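Local structure of Rubredoxin\:oxygen oxidoreductase (Desulfovibrio gigas, 1E5D) at residues Q204-I209 with K242-A247; R143-P148 with N196-Y201. The protein catalyses the four-electron reduction of dioxygen to two water molecules, using a diiron centre and flavin mononucleotide. All blocks are in the same frame, centred on the assembly; numbering follows the deposited sequence.

Interaction 1 (Q204-I209 with K242-A247)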
ATOM      1  N   GLN A 204      27.904  -6.222  -2.355  1.00 17.61           N
ATOM      2  CA  GLN A 204      28.790  -5.594  -1.371  1.00 21.74           C
ATOM      3  C   GLN A 204      28.890  -6.500  -0.148  1.00 21.04           C
ATOM      4  O   GLN A 204      29.930  -6.594   0.486  1.00 24.43           O
ATOM      5  CB  GLN A 204      28.310  -4.205  -0.966  1.00 20.27           C
ATOM      6  CG  GLN A 204      28.492  -3.168  -2.057  1.00 25.43           C
ATOM      7  CD  GLN A 204      27.407  -3.209  -3.111  1.00 29.40           C
ATOM      8  OE1 GLN A 204      26.777  -4.234  -3.358  1.00 48.72           O
ATOM      9  NE2 GLN A 204      27.167  -2.078  -3.765  1.00 40.20           N
ATOM     10  N   THR A 205      27.764  -7.160   0.122  1.00 22.95           N
ATOM     11  CA  THR A 205      27.712  -8.065   1.259  1.00 26.02           C
ATOM     12  C   THR A 205      28.835  -9.087   1.126  1.00 28.36           C
ATOM     13  O   THR A 205      29.622  -9.320   2.038  1.00 27.68           O
ATOM     14  CB  THR A 205      26.363  -8.796   1.342  1.00 24.54           C
ATOM     15  OG1 THR A 205      25.313  -7.860   1.629  1.00 25.90           O
ATOM     16  CG2 THR A 205      26.379  -9.809   2.475  1.00 13.98           C
ATOM     17  N   LEU A 206      28.878  -9.685  -0.063  1.00 28.37           N
ATOM     18  CA  LEU A 206      29.875 -10.719  -0.324  1.00 32.80           C
ATOM     19  C   LEU A 206      31.289 -10.150  -0.330  1.00 32.08           C
ATOM     20  O   LEU A 206      32.199 -10.723   0.271  1.00 25.02           O
ATOM     21  CB  LEU A 206      29.548 -11.421  -1.647  1.00 27.39           C
ATOM     22  CG  LEU A 206      28.249 -12.229  -1.623  1.00 24.23           C
ATOM     23  CD1 LEU A 206      27.934 -12.717  -3.023  1.00 13.99           C
ATOM     24  CD2 LEU A 206      28.331 -13.392  -0.654  1.00 11.68           C
ATOM     25  N   LYS A 207      31.487  -9.021  -0.998  1.00 28.13           N
ATOM     26  CA  LYS A 207      32.813  -8.410  -1.038  1.00 31.83           C
ATOM     27  C   LYS A 207      33.324  -8.122   0.369  1.00 34.99           C
ATOM     28  O   LYS A 207      34.404  -8.552   0.775  1.00 39.13           O
ATOM     29  CB  LYS A 207      32.759  -7.134  -1.880  1.00 46.05           C
ATOM     30  CG  LYS A 207      33.882  -7.016  -2.896  1.00 66.67           C
ATOM     31  CD  LYS A 207      33.465  -7.509  -4.271  1.00 81.27           C
ATOM     32  CE  LYS A 207      33.294  -6.359  -5.250  1.00 88.20           C
ATOM     33  NZ  LYS A 207      33.504  -6.768  -6.668  1.00 88.52           N
ATOM     34  N   ALA A 208      32.531  -7.378   1.132  1.00 33.55           N
ATOM     35  CA  ALA A 208      32.930  -6.983   2.476  1.00 28.98           C
ATOM     36  C   ALA A 208      33.284  -8.198   3.314  1.00 26.85           C
ATOM     37  O   ALA A 208      34.204  -8.223   4.123  1.00 35.33           O
ATOM     38  CB  ALA A 208      31.820  -6.182   3.142  1.00 25.79           C
ATOM     39  N   ILE A 209      32.516  -9.264   3.132  1.00 22.72           N
ATOM     40  CA  ILE A 209      32.817 -10.440   3.946  1.00 23.69           C
ATOM     41  C   ILE A 209      34.120 -11.056   3.471  1.00 33.14           C
ATOM     42  O   ILE A 209      34.920 -11.591   4.228  1.00 28.82           O
ATOM     43  CB  ILE A 209      31.665 -11.449   3.873  1.00 26.33           C
ATOM     44  CG1 ILE A 209      30.533 -11.135   4.856  1.00 31.91           C
ATOM     45  CG2 ILE A 209      32.183 -12.863   4.054  1.00 29.24           C
ATOM     46  CD1 ILE A 209      29.303 -11.999   4.678  1.00 35.01           C
ATOM     47  N   LYS A 242      25.530 -17.426   7.176  1.00 30.61           N
ATOM     48  CA  LYS A 242      24.194 -16.997   6.803  1.00 25.50           C
ATOM     49  C   LYS A 242      24.189 -15.780   5.893  1.00 22.30           C
ATOM     50  O   LYS A 242      23.481 -15.790   4.887  1.00 14.81           O
ATOM     51  CB  LYS A 242      23.405 -16.728   8.094  1.00 19.47           C
ATOM     52  CG  LYS A 242      22.885 -18.041   8.680  1.00 24.73           C
ATOM     53  CD  LYS A 242      21.620 -18.470   7.941  1.00 35.07           C
ATOM     54  CE  LYS A 242      21.603 -19.968   7.697  1.00 38.69           C
ATOM     55  NZ  LYS A 242      20.333 -20.420   7.061  1.00 45.13           N
ATOM     56  N   TYR A 243      24.966 -14.752   6.229  1.00 18.15           N
ATOM     57  CA  TYR A 243      24.972 -13.549   5.400  1.00 18.69           C
ATOM     58  C   TYR A 243      25.387 -13.887   3.977  1.00 21.29           C
ATOM     59  O   TYR A 243      24.815 -13.374   3.016  1.00 32.52           O
ATOM     60  CB  TYR A 243      25.886 -12.459   5.987  1.00 15.09           C
ATOM     61  CG  TYR A 243      25.027 -11.429   6.694  1.00 14.49           C
ATOM     62  CD1 TYR A 243      24.057 -11.895   7.582  1.00 15.03           C
ATOM     63  CD2 TYR A 243      25.153 -10.068   6.497  1.00 11.46           C
ATOM     64  CE1 TYR A 243      23.242 -11.010   8.258  1.00 11.89           C
ATOM     65  CE2 TYR A 243      24.329  -9.181   7.175  1.00 10.51           C
ATOM     66  CZ  TYR A 243      23.375  -9.658   8.052  1.00  9.83           C
ATOM     67  OH  TYR A 243      22.543  -8.794   8.738  1.00 13.61           O
ATOM     68  N   VAL A 244      26.385 -14.765   3.880  1.00 20.86           N
ATOM     69  CA  VAL A 244      26.820 -15.241   2.570  1.00 19.79           C
ATOM     70  C   VAL A 244      25.663 -15.935   1.863  1.00 15.45           C
ATOM     71  O   VAL A 244      25.335 -15.667   0.719  1.00 18.08           O
ATOM     72  CB  VAL A 244      28.017 -16.198   2.693  1.00 23.30           C
ATOM     73  CG1 VAL A 244      28.349 -16.817   1.341  1.00 18.47           C
ATOM     74  CG2 VAL A 244      29.222 -15.471   3.265  1.00 19.85           C
ATOM     75  N   GLU A 245      25.018 -16.851   2.564  1.00  8.07           N
ATOM     76  CA  GLU A 245      23.820 -17.509   2.062  1.00 16.15           C
ATOM     77  C   GLU A 245      22.729 -16.505   1.716  1.00 23.83           C
ATOM     78  O   GLU A 245      22.101 -16.577   0.656  1.00 24.90           O
ATOM     79  CB  GLU A 245      23.315 -18.493   3.111  1.00 20.11           C
ATOM     80  CG  GLU A 245      22.068 -19.273   2.737  1.00 36.04           C
ATOM     81  CD  GLU A 245      21.698 -20.254   3.843  1.00 49.92           C
ATOM     82  OE1 GLU A 245      22.625 -20.641   4.592  1.00 51.62           O
ATOM     83  OE2 GLU A 245      20.509 -20.621   3.950  1.00 53.60           O
ATOM     84  N   TYR A 246      22.474 -15.548   2.613  1.00 17.60           N
ATOM     85  CA  TYR A 246      21.458 -14.551   2.288  1.00 22.37           C
ATOM     86  C   TYR A 246      21.834 -13.813   1.006  1.00 19.98           C
ATOM     87  O   TYR A 246      20.978 -13.626   0.144  1.00 18.62           O
ATOM     88  CB  TYR A 246      21.248 -13.536   3.421  1.00 26.18           C
ATOM     89  CG  TYR A 246      20.779 -14.161   4.716  1.00 15.98           C
ATOM     90  CD1 TYR A 246      20.078 -15.365   4.682  1.00  5.34           C
ATOM     91  CD2 TYR A 246      21.029 -13.580   5.952  1.00  8.31           C
ATOM     92  CE1 TYR A 246      19.632 -15.969   5.842  1.00  6.26           C
ATOM     93  CE2 TYR A 246      20.586 -14.184   7.116  1.00  9.22           C
ATOM     94  CZ  TYR A 246      19.891 -15.374   7.054  1.00  7.73           C
ATOM     95  OH  TYR A 246      19.440 -16.000   8.192  1.00 20.32           O
ATOM     96  N   ALA A 247      23.088 -13.387   0.887  1.00 17.70           N
ATOM     97  CA  ALA A 247      23.481 -12.592  -0.271  1.00 18.31           C
ATOM     98  C   ALA A 247      23.487 -13.414  -1.553  1.00 19.87           C
ATOM     99  O   ALA A 247      23.333 -12.858  -2.646  1.00 30.66           O
ATOM    100  CB  ALA A 247      24.858 -11.973  -0.053  1.00 16.98           C
TER
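Ala-247 sets its methyl against two side chains of the facing helix, with CB 3.7 Å from Thr-205 CG2 and also 3.7 Å from Leu-206 CG. A residue this small suits the spot, because the two helices run roughly antiparallel, at 149°, with their axes 9.2 Å apart and Thr-205 and Ala-247 face each other directly. The other contacts between helices 202-214 and 233-248 are mostly between aliphatic groups. Leu-206 swings its CD2 branch across Val-244 at roughly a right angle, reaching CG1 at 4.0 Å. One turn beyond Thr-205, Ile-209 has CG1 beside its own backbone N (chi1 -84°) and chi2 extended; CD1 lies 3.7 Å from both Tyr-243 CB and Val-244 CG2, and the Ile-209 side chain crosses that of Tyr-243 at about a right angle.

The polar groups turn elsewhere. Thr-205 presents its methyl to the partner helix, CG2 lying 3.9 Å from Tyr-243 O, while OG1 is hydrogen-bonded to Tyr-201 O and Tyr-194 OH. Tyr-243 gives CB and an obliquely placed ring to the interface, and its hydroxyl is hydrogen-bonded to Phe-167 N. On the side of helix 233-248 turned away from helix 202-214, Lys-242 NZ and Glu-245 OE2 form a salt bridge of 3.1 Å. With no hydrogen bond joining the segments, the contact depends on apolar fit rather than directional bonds.

Interaction 2 (R143-P148 with N196-Y201). With FMN (flavin mononucleotide), chain F; FEO (mu-oxo-diiron), chain D.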
ATOM      1  N   ARG A 143      30.829   0.262   2.867  1.00 25.40           N
ATOM      2  CA  ARG A 143      29.918   1.107   2.106  1.00 27.19           C
ATOM      3  C   ARG A 143      28.755   0.283   1.542  1.00 26.25           C
ATOM      4  O   ARG A 143      28.970  -0.866   1.156  1.00 29.27           O
ATOM      5  CB  ARG A 143      30.642   1.849   0.985  1.00 33.88           C
ATOM      6  CG  ARG A 143      32.086   2.199   1.288  1.00 52.88           C
ATOM      7  CD  ARG A 143      32.361   3.687   1.374  1.00 60.31           C
ATOM      8  NE  ARG A 143      33.042   4.225   0.210  1.00 69.20           N
ATOM      9  CZ  ARG A 143      34.172   4.903   0.110  1.00 71.46           C
ATOM     10  NH1 ARG A 143      34.917   5.216   1.161  1.00 71.16           N
ATOM     11  NH2 ARG A 143      34.591   5.294  -1.094  1.00 66.77           N
ATOM     12  N   MET A 144      27.582   0.895   1.522  1.00 21.36           N
ATOM     13  CA  MET A 144      26.300   0.377   1.093  1.00 17.94           C
ATOM     14  C   MET A 144      25.871  -0.860   1.881  1.00 18.81           C
ATOM     15  O   MET A 144      25.144  -1.712   1.380  1.00 28.80           O
ATOM     16  CB  MET A 144      26.298   0.041  -0.404  1.00 15.61           C
ATOM     17  CG  MET A 144      26.584   1.264  -1.270  1.00 14.31           C
ATOM     18  SD  MET A 144      25.947   2.785  -0.545  1.00 38.02           S
ATOM     19  CE  MET A 144      24.183   2.485  -0.652  1.00 50.15           C
ATOM     20  N   LEU A 145      26.330  -0.942   3.122  1.00 20.32           N
ATOM     21  CA  LEU A 145      25.874  -1.973   4.045  1.00 21.30           C
ATOM     22  C   LEU A 145      25.395  -1.338   5.348  1.00 25.54           C
ATOM     23  O   LEU A 145      26.071  -1.497   6.370  1.00 23.51           O
ATOM     24  CB  LEU A 145      26.981  -2.975   4.343  1.00 18.33           C
ATOM     25  CG  LEU A 145      27.432  -3.878   3.197  1.00 30.72           C
ATOM     26  CD1 LEU A 145      28.411  -4.924   3.711  1.00 37.91           C
ATOM     27  CD2 LEU A 145      26.248  -4.557   2.527  1.00 31.10           C
ATOM     28  N   HIS A 146      24.275  -0.633   5.324  1.00 22.74           N
ATOM     29  CA  HIS A 146      23.426  -0.458   4.160  1.00 17.21           C
ATOM     30  C   HIS A 146      23.401   0.980   3.666  1.00 16.60           C
ATOM     31  O   HIS A 146      22.632   1.320   2.771  1.00 21.61           O
ATOM     32  CB  HIS A 146      21.995  -0.881   4.516  1.00 13.69           C
ATOM     33  CG  HIS A 146      21.463  -0.013   5.619  1.00 15.26           C
ATOM     34  ND1 HIS A 146      20.669   1.086   5.408  1.00 13.28           N
ATOM     35  CD2 HIS A 146      21.638  -0.102   6.953  1.00 19.92           C
ATOM     36  CE1 HIS A 146      20.368   1.638   6.573  1.00 21.50           C
ATOM     37  NE2 HIS A 146      20.946   0.935   7.530  1.00 24.12           N
ATOM     38  N   TRP A 147      24.233   1.843   4.228  1.00 23.80           N
ATOM     39  CA  TRP A 147      24.398   3.210   3.739  1.00 25.13           C
ATOM     40  C   TRP A 147      25.851   3.441   3.319  1.00 25.52           C
ATOM     41  O   TRP A 147      26.752   2.686   3.684  1.00 32.60           O
ATOM     42  CB  TRP A 147      24.010   4.230   4.801  1.00 21.77           C
ATOM     43  CG  TRP A 147      22.563   4.554   4.926  1.00 23.90           C
ATOM     44  CD1 TRP A 147      21.501   3.901   4.367  1.00 24.81           C
ATOM     45  CD2 TRP A 147      22.011   5.644   5.683  1.00 18.73           C
ATOM     46  NE1 TRP A 147      20.319   4.513   4.723  1.00 24.91           N
ATOM     47  CE2 TRP A 147      20.608   5.587   5.533  1.00 23.87           C
ATOM     48  CE3 TRP A 147      22.565   6.655   6.467  1.00 10.28           C
ATOM     49  CZ2 TRP A 147      19.763   6.511   6.146  1.00 17.42           C
ATOM     50  CZ3 TRP A 147      21.731   7.573   7.074  1.00 15.29           C
ATOM     51  CH2 TRP A 147      20.342   7.489   6.906  1.00 16.80           C
ATOM     52  N   PRO A 148      26.129   4.485   2.548  1.00 23.77           N
ATOM     53  CA  PRO A 148      27.515   4.766   2.175  1.00 23.60           C
ATOM     54  C   PRO A 148      28.437   4.964   3.376  1.00 22.62           C
ATOM     55  O   PRO A 148      29.618   4.641   3.250  1.00 34.03           O
ATOM     56  CB  PRO A 148      27.426   6.089   1.412  1.00 16.98           C
ATOM     57  CG  PRO A 148      26.007   6.207   0.985  1.00 18.05           C
ATOM     58  CD  PRO A 148      25.176   5.441   1.969  1.00 19.02           C
ATOM     59  N   ASN A 196      14.902  -7.354   4.153  1.00 13.53           N
ATOM     60  CA  ASN A 196      14.228  -6.065   3.994  1.00  9.84           C
ATOM     61  C   ASN A 196      15.117  -4.842   4.067  1.00 16.22           C
ATOM     62  O   ASN A 196      14.593  -3.731   3.910  1.00 15.89           O
ATOM     63  CB  ASN A 196      13.119  -5.955   5.055  1.00  4.63           C
ATOM     64  CG  ASN A 196      11.971  -6.857   4.616  1.00  9.25           C
ATOM     65  OD1 ASN A 196      11.185  -6.467   3.751  1.00 21.54           O
ATOM     66  ND2 ASN A 196      11.926  -8.039   5.212  1.00  8.70           N
ATOM     67  N   ILE A 197      16.429  -4.969   4.281  1.00 19.11           N
ATOM     68  CA  ILE A 197      17.235  -3.751   4.189  1.00 20.50           C
ATOM     69  C   ILE A 197      18.582  -3.945   3.503  1.00 18.93           C
ATOM     70  O   ILE A 197      19.048  -3.041   2.804  1.00 23.47           O
ATOM     71  CB  ILE A 197      17.484  -3.140   5.578  1.00 23.30           C
ATOM     72  CG1 ILE A 197      18.407  -1.919   5.527  1.00 24.89           C
ATOM     73  CG2 ILE A 197      17.992  -4.190   6.539  1.00 26.82           C
ATOM     74  CD1 ILE A 197      17.798  -0.686   6.164  1.00 35.56           C
ATOM     75  N   VAL A 198      19.237  -5.086   3.672  1.00 15.94           N
ATOM     76  CA  VAL A 198      20.551  -5.273   3.062  1.00 13.86           C
ATOM     77  C   VAL A 198      20.477  -5.921   1.684  1.00 17.30           C
ATOM     78  O   VAL A 198      21.426  -5.795   0.904  1.00 18.54           O
ATOM     79  CB  VAL A 198      21.462  -6.142   3.955  1.00 13.35           C
ATOM     80  CG1 VAL A 198      22.875  -6.171   3.401  1.00 16.19           C
ATOM     81  CG2 VAL A 198      21.474  -5.617   5.381  1.00 18.02           C
ATOM     82  N   ASN A 199      19.397  -6.611   1.357  1.00 16.01           N
ATOM     83  CA  ASN A 199      19.296  -7.391   0.139  1.00 16.93           C
ATOM     84  C   ASN A 199      19.747  -6.695  -1.133  1.00 16.84           C
ATOM     85  O   ASN A 199      20.474  -7.287  -1.941  1.00 19.60           O
ATOM     86  CB  ASN A 199      17.847  -7.853  -0.085  1.00 17.76           C
ATOM     87  CG  ASN A 199      17.869  -9.160  -0.864  1.00 19.25           C
ATOM     88  OD1 ASN A 199      18.081 -10.224  -0.282  1.00 18.17           O
ATOM     89  ND2 ASN A 199      17.659  -9.050  -2.170  1.00  9.59           N
ATOM     90  N   PRO A 200      19.374  -5.456  -1.404  1.00 17.36           N
ATOM     91  CA  PRO A 200      19.854  -4.837  -2.653  1.00 21.64           C
ATOM     92  C   PRO A 200      21.377  -4.755  -2.714  1.00 24.65           C
ATOM     93  O   PRO A 200      21.925  -4.597  -3.812  1.00 19.49           O
ATOM     94  CB  PRO A 200      19.253  -3.432  -2.621  1.00 16.59           C
ATOM     95  CG  PRO A 200      18.925  -3.204  -1.179  1.00 15.68           C
ATOM     96  CD  PRO A 200      18.509  -4.551  -0.642  1.00 14.40           C
ATOM     97  N   TYR A 201      22.070  -4.860  -1.590  1.00 23.73           N
ATOM     98  CA  TYR A 201      23.529  -4.790  -1.557  1.00 19.60           C
ATOM     99  C   TYR A 201      24.149  -6.147  -1.270  1.00 20.90           C
ATOM    100  O   TYR A 201      25.134  -6.297  -0.558  1.00 16.11           O
ATOM    101  CB  TYR A 201      23.982  -3.749  -0.524  1.00 22.04           C
ATOM    102  CG  TYR A 201      23.156  -2.484  -0.648  1.00 26.82           C
ATOM    103  CD1 TYR A 201      23.399  -1.600  -1.691  1.00 25.11           C
ATOM    104  CD2 TYR A 201      22.152  -2.198   0.264  1.00 29.70           C
ATOM    105  CE1 TYR A 201      22.655  -0.445  -1.818  1.00 27.07           C
ATOM    106  CE2 TYR A 201      21.403  -1.044   0.143  1.00 31.22           C
ATOM    107  CZ  TYR A 201      21.663  -0.180  -0.898  1.00 33.65           C
ATOM    108  OH  TYR A 201      20.917   0.969  -1.025  1.00 60.99           O
TER
HETATM  109  N1  FMN F 403      18.925   7.348   0.055  1.00 14.84           N
HETATM  110  C2  FMN F 403      18.969   7.468  -1.267  1.00 15.08           C
HETATM  111  O2  FMN F 403      19.377   8.462  -1.802  1.00 23.10           O
HETATM  112  N3  FMN F 403      18.820   6.332  -2.102  1.00  9.92           N
HETATM  113  C4  FMN F 403      18.361   5.135  -1.600  1.00  8.95           C
HETATM  114  O4  FMN F 403      18.067   4.280  -2.408  1.00 18.51           O
HETATM  115  C4A FMN F 403      17.958   5.130  -0.201  1.00  6.79           C
HETATM  116  N5  FMN F 403      17.573   3.974   0.393  1.00 12.64           N
HETATM  117  C5A FMN F 403      17.282   4.006   1.725  1.00  9.81           C
HETATM  118  C6  FMN F 403      16.575   2.909   2.277  1.00 11.84           C
HETATM  119  C7  FMN F 403      16.418   2.809   3.641  1.00  7.83           C
HETATM  120  C7M FMN F 403      15.856   1.560   4.269  1.00  7.80           C
HETATM  121  C8  FMN F 403      16.644   3.957   4.473  1.00 10.23           C
HETATM  122  C8M FMN F 403      16.529   3.857   5.974  1.00  6.57           C
HETATM  123  C9  FMN F 403      17.258   5.087   3.922  1.00  7.58           C
HETATM  124  C9A FMN F 403      17.440   5.159   2.537  1.00  8.97           C
HETATM  125  N10 FMN F 403      17.958   6.326   1.900  1.00 15.26           N
HETATM  126  C10 FMN F 403      18.170   6.347   0.581  1.00  8.88           C
HETATM  127  C1' FMN F 403      18.253   7.511   2.743  1.00  7.21           C
HETATM  128  C2' FMN F 403      16.989   8.362   3.003  1.00  9.80           C
HETATM  129  O2' FMN F 403      16.498   8.823   1.747  1.00 13.13           O
HETATM  130  C3' FMN F 403      17.406   9.562   3.835  1.00  7.99           C
HETATM  131  O3' FMN F 403      17.698   9.092   5.152  1.00 14.14           O
HETATM  132  C4' FMN F 403      16.244  10.563   3.938  1.00 13.56           C
HETATM  133  O4' FMN F 403      16.655  11.739   4.651  1.00 23.44           O
HETATM  134  C5' FMN F 403      15.129   9.871   4.711  1.00  8.33           C
HETATM  135  O5' FMN F 403      13.899  10.838   4.733  1.00 17.66           O
HETATM  136  P   FMN F 403      12.799  10.726   5.767  1.00 17.19           P
HETATM  137  O1P FMN F 403      11.677  11.619   5.225  1.00 10.34           O
HETATM  138  O2P FMN F 403      12.496   9.408   6.085  1.00 12.02           O
HETATM  139  O3P FMN F 403      13.249  11.340   7.013  1.00 13.97           O
HETATM  140 FE1  FEO D 404      19.873   0.532  12.608  1.00 11.81          FE
HETATM  141 FE2  FEO D 404      20.515   1.555   9.472  1.00 15.50          FE
HETATM  142  O   FEO D 404      20.064   1.977  11.640  1.00 24.07           O
HETATM  143  O   HOH W   1      21.434   1.527  14.185  1.00 23.72           O
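His-146 and Ile-197 meet face-on: Ile-197 CD1 stands over the centre of the imidazole, 3.5 Å from the ring centroid and 14° off its normal, a CH-pi contact. The same ring binds one iron of the mu-oxo-diiron centre through NE2 (2.1 Å), so an apolar methyl that cannot ligate iron covers one face of the ligand ring. Ile-197 CD1 also approaches the flavin methyl C7M, and the residue belongs to the pocket seen to hold an oxygen molecule. Trp-147, next in the chain after His-146, brings its indole edge to the isoalloxazine, with NE1 3.2 Å from FMN C9. His-79, Glu-81 and Asp-165 also bind the irons.

Behind this shell, a cis peptide precedes His-146, and CG lies between its backbone N and carbonyl carbon (chi1 62°), turning the ring toward Ile-197. The Tyr-201 ring is sandwiched: Met-144 C lies over one face, offset toward the rim, and Pro-200 CB over the centre of the other. Met-144, bent along its chain, brings CE to 3.5 Å from Tyr-201 CE1, while its sulfur makes an oblique Met-aromatic contact with the ring, SD lying 5.4 Å from the centroid. Leu-145 CD2 packs on Val-198 CG1 (3.8 Å) and on Tyr-201 CB.

Trp-347 of the second subunit meets Trp-147 edge-to-face and packs on Met-144, Pro-148 and Tyr-201; that subunit also holds the FMN through several hydrogen bonds, so the flavin meets the diiron site across the dimer interface. Within the chain, 143-148 is the loop between strands 136-141 and 151-155 of the six-stranded sheet, laid against the end of helix 183-198 and the turn leading into helix 202-214.

Both interactions are built around the chain passing from helix 183-198 into helix 202-214, and their centres lie 11 Å apart. Interaction 2 comes first along the chain, joining the loop after strand 136-141 to the junction of the two helices; interaction 1 then packs helix 202-214 against helix 233-248. They touch directly: Thr-205 OG1 lies 3.5 Å from both Val-198 CG1 and Leu-145 CD2, and Ala-208 CB packs on Leu-145 CD1. A continuous layer of packing thus runs from the iron-binding loop through helix 202-214 to helix 233-248, linking the diiron site of the lactamase-type domain to the helices behind it.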